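Local structure of hydrogenase expression/formation protein (hypb) (Archaeoglobus fulgidus, 2WSM) at residues V135-T140 with E151-A156. The protein probably binds and hydrolyses GTP, dimerises in a GTP-dependent way, and binds nickel and zinc as a maturation factor for hydrogenase. Sequence-based numbering, arbitrary orientation.
Sequences VMVSVT and EIFRVA
Val135 on strand 132-138 faces the last part of helix 150-154 and the chain just after it, with the backbones closest at the CA atoms of Val135 and Ala156, 5.8 Å apart. Val135 does most of the work, its two methyls splitting the job. CG1, anti to the backbone N (chi1 -177°), meets the CD2-CE2-CZ side of the Phe153 ring at an oblique angle, 3.5 Å from CE2. CG2 turns to the chain after the helix and presses on Ala156 CB at 3.5 Å, tight for two carbons. The same methyl lies 3.7 Å from Ile152 O, the carbonyl that accepts the Val155 N hydrogen bond, and Ile152 CG1 is a looser neighbour. Two residues along the strand, Val137 meets the same ring at its edge, CB lying 4.1 Å from CZ. The ring thus touches both valines, and Val146 and Ile159 also pack against the Phe153 side chain. Replacing Val135 with an alanine would probably open a gap beside Phe153 and Ala156 and give the ring more freedom to shift. Asn185 ND2 hydrogen-bonds to the carbonyl oxygens of Phe153 and Ala156, tying down the turn out of the helix. Since strand 158-162 follows and pairs in parallel with 132-138, this is the apolar packing inside a beta-alpha-beta crossover of the P-loop GTPase fold.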
loop_
_atom_site.group_PDB
_atom_site.type_symbol
_atom_site.label_atom_id
_atom_site.label_comp_id
_atom_site.label_asym_id
_atom_site.label_seq_id
_atom_site.Cartn_x
_atom_site.Cartn_y
_atom_site.Cartn_z
ATOM N N VAL A 135 8.428 1.927 11.123
ATOM C CA VAL A 135 8.619 2.145 9.705
ATOM C C VAL A 135 10.049 2.599 9.489
ATOM O O VAL A 135 10.468 3.619 10.026
ATOM C CB VAL A 135 7.638 3.191 9.121
ATOM C CG1 VAL A 135 7.850 3.315 7.619
ATOM C CG2 VAL A 135 6.208 2.806 9.413
ATOM N N MET A 136 10.792 1.815 8.716
ATOM C CA MET A 136 12.196 2.066 8.458
ATOM C C MET A 136 12.392 2.615 7.058
ATOM O O MET A 136 11.814 2.108 6.101
ATOM C CB MET A 136 12.992 0.766 8.593
ATOM C CG MET A 136 13.025 0.194 10.004
ATOM S SD MET A 136 14.072 -1.274 10.132
ATOM C CE MET A 136 15.686 -0.579 9.799
ATOM N N VAL A 137 13.218 3.646 6.938
ATOM C CA VAL A 137 13.624 4.128 5.629
ATOM C C VAL A 137 15.125 4.429 5.609
ATOM O O VAL A 137 15.685 4.964 6.570
ATOM C CB VAL A 137 12.810 5.371 5.198
ATOM C CG1 VAL A 137 13.191 6.588 6.039
ATOM C CG2 VAL A 137 13.016 5.650 3.729
ATOM N N SER A 138 15.774 4.067 4.515
ATOM C CA SER A 138 17.194 4.344 4.349
ATOM C C SER A 138 17.368 5.637 3.549
ATOM O O SER A 138 16.528 5.956 2.703
ATOM C CB SER A 138 17.883 3.162 3.654
ATOM O OG SER A 138 19.019 3.580 2.918
ATOM N N VAL A 139 18.444 6.380 3.823
ATOM C CA VAL A 139 18.697 7.641 3.120
ATOM C C VAL A 139 18.970 7.417 1.642
ATOM O O VAL A 139 18.838 8.333 0.840
ATOM C CB VAL A 139 19.876 8.461 3.719
ATOM C CG1 VAL A 139 19.540 8.961 5.117
ATOM C CG2 VAL A 139 21.178 7.660 3.691
ATOM N N THR A 140 19.350 6.194 1.290
ATOM C CA THR A 140 19.643 5.853 -0.099
ATOM C C THR A 140 18.379 5.785 -0.936
ATOM O O THR A 140 18.444 5.647 -2.156
ATOM C CB THR A 140 20.395 4.508 -0.204
ATOM O OG1 THR A 140 19.552 3.451 0.265
ATOM C CG2 THR A 140 21.656 4.537 0.646
ATOM N N GLU A 151 0.775 7.905 4.048
ATOM C CA GLU A 151 -0.116 6.906 4.632
ATOM C C GLU A 151 0.620 5.954 5.570
ATOM O O GLU A 151 0.179 5.713 6.696
ATOM C CB GLU A 151 -0.854 6.099 3.554
ATOM C CG GLU A 151 -1.856 6.883 2.717
ATOM C CD GLU A 151 -1.320 7.263 1.346
ATOM O OE1 GLU A 151 -2.074 7.103 0.365
ATOM O OE2 GLU A 151 -0.151 7.705 1.240
ATOM N N ILE A 152 1.744 5.412 5.108
ATOM C CA ILE A 152 2.472 4.458 5.919
ATOM C C ILE A 152 3.191 5.131 7.080
ATOM O O ILE A 152 3.257 4.570 8.176
ATOM C CB ILE A 152 3.443 3.591 5.095
ATOM C CG1 ILE A 152 3.882 2.374 5.918
ATOM C CG2 ILE A 152 4.643 4.397 4.632
ATOM C CD1 ILE A 152 4.296 1.173 5.074
ATOM N N PHE A 153 3.712 6.337 6.859
ATOM C CA PHE A 153 4.465 7.003 7.928
ATOM C C PHE A 153 3.540 7.477 9.040
ATOM O O PHE A 153 3.961 7.619 10.178
ATOM C CB PHE A 153 5.377 8.112 7.395
ATOM C CG PHE A 153 6.627 7.585 6.738
ATOM C CD1 PHE A 153 6.726 7.503 5.356
ATOM C CD2 PHE A 153 7.686 7.123 7.515
ATOM C CE1 PHE A 153 7.857 6.993 4.758
ATOM C CE2 PHE A 153 8.831 6.607 6.925
ATOM C CZ PHE A 153 8.920 6.535 5.547
ATOM N N ARG A 154 2.266 7.660 8.711
ATOM C CA ARG A 154 1.268 8.028 9.705
ATOM C C ARG A 154 0.977 6.930 10.728
ATOM O O ARG A 154 0.591 7.232 11.852
ATOM C CB ARG A 154 -0.035 8.459 9.035
ATOM C CG ARG A 154 -0.314 9.948 9.102
ATOM C CD ARG A 154 -1.596 10.302 8.342
ATOM N NE ARG A 154 -1.345 10.518 6.919
ATOM C CZ ARG A 154 -2.185 10.171 5.945
ATOM N NH1 ARG A 154 -1.870 10.405 4.674
ATOM N NH2 ARG A 154 -3.338 9.575 6.238
ATOM N N VAL A 155 1.150 5.666 10.347
ATOM C CA VAL A 155 0.734 4.565 11.213
ATOM C C VAL A 155 1.837 4.169 12.191
ATOM O O VAL A 155 1.611 3.390 13.115
ATOM C CB VAL A 155 0.240 3.325 10.404
ATOM C CG1 VAL A 155 -0.827 3.734 9.386
ATOM C CG2 VAL A 155 1.401 2.616 9.707
ATOM N N ALA A 156 3.022 4.735 11.993
ATOM C CA ALA A 156 4.188 4.375 12.787
ATOM C C ALA A 156 4.148 4.904 14.225
ATOM O O ALA A 156 3.684 6.012 14.478
ATOM C CB ALA A 156 5.447 4.842 12.094
#